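Side-chain contacts in prophenoloxidase b (Marsupenaeus japonicus, PDB 3WKY), which carries a type 3 copper centre and, as in related phenoloxidases, probably oxidises monophenols and o-diphenols once its proenzyme form is activated: residues Glu249-Pro254 and Phe394-Phe399; Phe485-Thr490 and Glu529-Glu534. One frame throughout, in Å; residues are numbered along the deposited sequence. Where two conformers were deposited one is given.

Interaction 1. Residues Glu249-Pro254 and Phe394-Phe399; sequences EDWRIP and FRWHKF. With CUO (Cu2-o2 cluster), chain J.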
# COMPACT_ATOMS: atom_id res chain seq x y z
N GLU A 249 5.32 15.31 11.70
CA GLU A 249 4.15 16.11 11.34
C GLU A 249 3.08 15.35 10.59
O GLU A 249 1.89 15.65 10.72
CB GLU A 249 4.57 17.32 10.51
CG GLU A 249 5.21 18.36 11.35
CD GLU A 249 5.59 19.60 10.57
OE1 GLU A 249 5.67 19.54 9.32
OE2 GLU A 249 5.81 20.62 11.24
N ASP A 250 3.49 14.37 9.79
CA ASP A 250 2.52 13.53 9.08
C ASP A 250 2.30 12.31 9.95
O ASP A 250 3.08 11.37 9.93
CB ASP A 250 3.05 13.13 7.70
CG ASP A 250 2.05 12.31 6.91
OD1 ASP A 250 1.08 11.78 7.49
OD2 ASP A 250 2.24 12.18 5.68
N TRP A 251 1.21 12.34 10.70
CA TRP A 251 1.02 11.36 11.76
C TRP A 251 0.49 10.02 11.24
O TRP A 251 0.18 9.11 12.02
CB TRP A 251 0.14 11.94 12.87
CG TRP A 251 0.78 13.16 13.49
CD1 TRP A 251 2.11 13.46 13.52
CD2 TRP A 251 0.11 14.25 14.15
NE1 TRP A 251 2.31 14.66 14.16
CE2 TRP A 251 1.10 15.17 14.56
CE3 TRP A 251 -1.24 14.53 14.44
CZ2 TRP A 251 0.79 16.35 15.25
CZ3 TRP A 251 -1.54 15.71 15.12
CH2 TRP A 251 -0.53 16.61 15.51
N ARG A 252 0.42 9.90 9.92
CA ARG A 252 -0.00 8.62 9.37
C ARG A 252 1.22 7.76 8.99
O ARG A 252 1.07 6.59 8.66
CB ARG A 252 -0.99 8.81 8.21
CG ARG A 252 -2.45 9.07 8.66
CD ARG A 252 -2.61 10.32 9.55
NE ARG A 252 -3.89 10.37 10.26
CZ ARG A 252 -5.05 10.72 9.69
NH1 ARG A 252 -5.08 11.04 8.40
NH2 ARG A 252 -6.17 10.75 10.41
N ILE A 253 2.40 8.35 9.10
CA ILE A 253 3.68 7.69 8.83
C ILE A 253 4.19 7.13 10.17
O ILE A 253 4.21 7.85 11.16
CB ILE A 253 4.73 8.73 8.30
CG1 ILE A 253 4.26 9.39 7.01
CG2 ILE A 253 6.10 8.08 8.08
CD1 ILE A 253 5.26 10.39 6.42
N PRO A 254 4.60 5.84 10.20
CA PRO A 254 5.14 5.31 11.47
C PRO A 254 6.40 6.05 11.91
O PRO A 254 7.15 6.56 11.07
CB PRO A 254 5.47 3.85 11.15
CG PRO A 254 5.58 3.80 9.65
CD PRO A 254 4.65 4.85 9.11
N PHE A 394 12.69 15.08 20.15
CA PHE A 394 13.13 16.19 19.33
C PHE A 394 12.38 16.25 18.00
O PHE A 394 12.22 17.32 17.43
CB PHE A 394 14.65 16.17 19.16
CG PHE A 394 15.37 16.46 20.45
CD1 PHE A 394 15.68 17.78 20.79
CD2 PHE A 394 15.69 15.44 21.33
CE1 PHE A 394 16.32 18.06 22.01
CE2 PHE A 394 16.32 15.71 22.54
CZ PHE A 394 16.65 17.03 22.87
N ARG A 395 11.86 15.12 17.54
CA ARG A 395 10.99 15.17 16.38
C ARG A 395 9.67 15.83 16.75
O ARG A 395 9.11 16.61 15.98
CB ARG A 395 10.76 13.75 15.81
CG ARG A 395 12.05 13.05 15.33
CD ARG A 395 11.73 11.95 14.28
NE ARG A 395 11.02 12.55 13.14
CZ ARG A 395 10.22 11.88 12.32
NH1 ARG A 395 9.98 10.58 12.50
NH2 ARG A 395 9.62 12.53 11.32
N TRP A 396 9.16 15.51 17.94
CA TRP A 396 7.92 16.12 18.42
C TRP A 396 8.13 17.62 18.64
O TRP A 396 7.31 18.45 18.24
CB TRP A 396 7.45 15.44 19.71
CG TRP A 396 6.10 15.91 20.17
CD1 TRP A 396 5.82 16.54 21.36
CD2 TRP A 396 4.86 15.83 19.45
NE1 TRP A 396 4.47 16.83 21.43
CE2 TRP A 396 3.86 16.41 20.28
CE3 TRP A 396 4.48 15.29 18.21
CZ2 TRP A 396 2.52 16.51 19.88
CZ3 TRP A 396 3.13 15.38 17.82
CH2 TRP A 396 2.17 15.97 18.66
N HIS A 397 9.25 17.98 19.24
CA HIS A 397 9.51 19.40 19.48
C HIS A 397 9.92 20.20 18.26
O HIS A 397 9.74 21.42 18.24
CB HIS A 397 10.43 19.63 20.68
CG HIS A 397 9.65 19.67 21.94
ND1 HIS A 397 8.97 20.80 22.34
CD2 HIS A 397 9.29 18.68 22.79
CE1 HIS A 397 8.27 20.53 23.43
NE2 HIS A 397 8.45 19.25 23.72
N LYS A 398 10.45 19.53 17.25
CA LYS A 398 10.65 20.21 15.98
C LYS A 398 9.28 20.53 15.36
O LYS A 398 9.09 21.61 14.81
CB LYS A 398 11.52 19.40 15.02
CG LYS A 398 11.79 20.11 13.68
CD LYS A 398 12.72 21.34 13.86
CE LYS A 398 12.90 22.06 12.53
NZ LYS A 398 14.01 23.08 12.59
N PHE A 399 8.31 19.61 15.46
CA PHE A 399 6.95 19.93 15.02
C PHE A 399 6.40 21.13 15.79
O PHE A 399 5.86 22.08 15.21
CB PHE A 399 6.01 18.72 15.20
CG PHE A 399 4.55 19.11 15.33
CD1 PHE A 399 3.88 19.69 14.27
CD2 PHE A 399 3.86 18.88 16.51
CE1 PHE A 399 2.54 20.07 14.38
CE2 PHE A 399 2.54 19.24 16.64
CZ PHE A 399 1.87 19.84 15.58
CU1 CUO J . 9.32 20.15 27.70
CU2 CUO J . 7.24 18.41 25.33
O1 CUO J . 7.59 19.50 26.94
O2 CUO J . 8.53 18.14 27.07
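Trp-251, Trp-396 and Phe-399 form an aromatic cluster that fastens the loop containing Glu-249 to Pro-254 onto helix 391-409 of the copper-containing domain. On the helix, the cluster begins at Trp-396. Its CG lies anti to the backbone N (chi1 -174°), and although the CB points away from the loop, the six-membered ring swings back until CZ3 is 3.6 Å from Trp-251 CZ2. The planes of the two six-membered rings are inclined at 38°. The pyrrole end of the Trp-396 indole is turned toward the copper site, where NE1 makes a hydrogen bond to the backbone O of His-357. His-397 comes next and turns from the loop to the metal, its NE2 lying 2.2 Å from copper atom CU2, which His-357 and His-361 also bind. Trp-396 is thus a second-shell residue, placed between the copper ligands and the loop. One turn beyond Trp-396, Phe-399 lays CD2 over one face of that indole, while the edge of Trp-251, at CZ2, stands over a face of Phe-399, with CZ2 3.7 Å from Phe-399 CE2. This second pair is edge-to-face, with planes at 83° and centroids of the phenyl and indole six-membered rings 5.3 Å apart. Phe-248 O accepts from Trp-251 NE1, a bond that restricts the rotation of the indole, and Leu-297 of helix 294-310 packs against the same side chain. Glu-249, in one of its two conformers, completes the contact: OE2 makes a hydrogen bond with Asn-402 ND2 while its methylene carbon CG rests 3.5 Å from Phe-399 CD1.

Interaction 2. Residues Phe485-Thr490 and Glu529-Glu534; sequences FSYTIT and EVDVFE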
# COMPACT_ATOMS: atom_id res chain seq x y z
N PHE A 485 35.24 30.27 29.21
CA PHE A 485 35.69 31.27 28.26
C PHE A 485 35.11 32.62 28.62
O PHE A 485 34.16 32.72 29.40
CB PHE A 485 35.32 30.90 26.81
CG PHE A 485 33.83 30.80 26.57
CD1 PHE A 485 33.15 29.61 26.81
CD2 PHE A 485 33.12 31.88 26.05
CE1 PHE A 485 31.79 29.51 26.58
CE2 PHE A 485 31.76 31.79 25.81
CZ PHE A 485 31.09 30.60 26.08
N SER A 486 35.71 33.68 28.09
CA SER A 486 35.13 35.01 28.23
C SER A 486 35.04 35.67 26.86
O SER A 486 35.61 35.18 25.88
CB SER A 486 35.98 35.88 29.16
OG SER A 486 37.14 36.31 28.49
N TYR A 487 34.29 36.76 26.79
CA TYR A 487 34.22 37.54 25.56
C TYR A 487 34.24 39.02 25.92
O TYR A 487 33.82 39.40 27.02
CB TYR A 487 33.00 37.18 24.70
CG TYR A 487 31.66 37.51 25.33
CD1 TYR A 487 31.16 38.81 25.31
CD2 TYR A 487 30.88 36.52 25.91
CE1 TYR A 487 29.95 39.11 25.89
CE2 TYR A 487 29.65 36.82 26.47
CZ TYR A 487 29.19 38.10 26.46
OH TYR A 487 27.98 38.41 27.02
N THR A 488 34.71 39.85 25.00
CA THR A 488 34.71 41.29 25.22
C THR A 488 34.07 42.00 24.04
O THR A 488 34.42 41.75 22.88
CB THR A 488 36.12 41.83 25.47
OG1 THR A 488 36.66 41.22 26.65
CG2 THR A 488 36.09 43.36 25.67
N ILE A 489 33.11 42.87 24.35
CA ILE A 489 32.45 43.67 23.34
C ILE A 489 32.98 45.10 23.47
O ILE A 489 32.93 45.67 24.56
CB ILE A 489 30.93 43.70 23.54
CG1 ILE A 489 30.37 42.27 23.68
CG2 ILE A 489 30.25 44.44 22.39
CD1 ILE A 489 30.74 41.34 22.53
N THR A 490 33.47 45.65 22.38
CA THR A 490 33.89 47.05 22.35
C THR A 490 32.74 47.87 21.76
O THR A 490 32.29 47.58 20.65
CB THR A 490 35.15 47.24 21.50
OG1 THR A 490 36.20 46.40 22.01
CG2 THR A 490 35.62 48.70 21.54
N GLU A 529 20.35 31.41 22.48
CA GLU A 529 20.86 32.44 23.39
C GLU A 529 22.22 32.06 23.97
O GLU A 529 22.41 30.95 24.47
CB GLU A 529 19.84 32.69 24.52
CG GLU A 529 20.26 33.81 25.50
CD GLU A 529 19.15 34.18 26.46
OE1 GLU A 529 17.96 34.20 26.03
OE2 GLU A 529 19.47 34.44 27.65
N VAL A 530 23.16 32.99 23.89
CA VAL A 530 24.48 32.85 24.50
C VAL A 530 24.48 33.67 25.79
O VAL A 530 24.90 33.19 26.85
CB VAL A 530 25.58 33.38 23.57
CG1 VAL A 530 26.93 33.47 24.31
CG2 VAL A 530 25.71 32.51 22.34
N ASP A 531 23.98 34.90 25.68
CA ASP A 531 23.99 35.84 26.80
C ASP A 531 23.14 37.05 26.46
O ASP A 531 23.35 37.71 25.43
CB ASP A 531 25.44 36.28 27.09
CG ASP A 531 25.67 36.69 28.55
OD1 ASP A 531 24.74 36.59 29.38
OD2 ASP A 531 26.81 37.10 28.86
N VAL A 532 22.16 37.35 27.31
CA VAL A 532 21.30 38.51 27.14
C VAL A 532 21.20 39.17 28.50
O VAL A 532 20.69 38.57 29.44
CB VAL A 532 19.88 38.12 26.64
CG1 VAL A 532 18.92 39.31 26.74
CG2 VAL A 532 19.94 37.58 25.21
N PHE A 533 21.72 40.40 28.63
CA PHE A 533 21.82 41.01 29.95
C PHE A 533 21.96 42.53 29.84
O PHE A 533 22.39 43.05 28.80
CB PHE A 533 23.05 40.45 30.67
CG PHE A 533 24.35 40.89 30.06
CD1 PHE A 533 24.88 40.23 28.96
CD2 PHE A 533 25.03 41.99 30.58
CE1 PHE A 533 26.06 40.64 28.38
CE2 PHE A 533 26.22 42.40 30.01
CZ PHE A 533 26.73 41.73 28.91
N GLU A 534 21.60 43.25 30.91
CA GLU A 534 21.80 44.70 30.93
C GLU A 534 23.17 45.06 31.49
O GLU A 534 23.66 44.46 32.44
CB GLU A 534 20.70 45.43 31.71
CG GLU A 534 20.85 46.96 31.66
CD GLU A 534 19.70 47.71 32.32
OE1 GLU A 534 18.64 47.10 32.54
OE2 GLU A 534 19.88 48.91 32.62
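Tyr-487 and Asp-531 have the nearest CA atoms across the two strands, yet these are 10.4 Å apart, because the strands belong to different sheets of the Ig-like domain and meet through side chains. A classic beta bulge, in which Val-530 and Asp-531 both face Ile-505, bends the second strand where the contact begins. From the first strand, Tyr-487 directs its CB toward the second, and with CG between the backbone N and the carbonyl carbon (chi1 65°) the phenol reaches the other side. Its hydroxyl donates a short hydrogen bond, OH to Asp-531 OD2 at 2.5 Å, meeting the anti side of the carboxylate from 30° out of its plane. The same oxygen forms a salt bridge with Arg-547, which would be expected to favour the charged carboxylate. Phe-533 comes from the opposite direction and sets CE1 3.2 Å from Tyr-487 OH, near the plane of the phenol. A phenylalanine in place of Tyr-487 would probably leave Asp-531 OD2 with Arg-547 but without its phenolic donor. Around this bridge, strand 541-548 supplies Arg-547, Val-430 of strand 424-432 packs on the tyrosine, and strand 501-509 adjoins the bulged strand, whose Glu-529 O is hydrogen-bonded to Arg-232 NH2 of helix 218-239.

Followed from the N terminus, the chain first closes interaction 1, in which residues 249-254 meet helix 391-409 after an excursion of 139 residues that includes helices 294-310, 334-343 and 356-365. Interaction 2 opens later and closes a shorter loop of 38 residues, through strand 501-509 and helix 520-523. The two are therefore in series, neither nested nor crossed, with centres 35 Å apart. One secures the copper-containing domain internally; the other joins two sheets of the Ig-like domain. Helix 218-239 relates them spatially: Phe-222 and Val-230 pack on His-397, whereas Tyr-224 and Asn-228 are hydrogen-bonded to the carboxylate and the backbone N of Glu-529, beside the bulge of interaction 2.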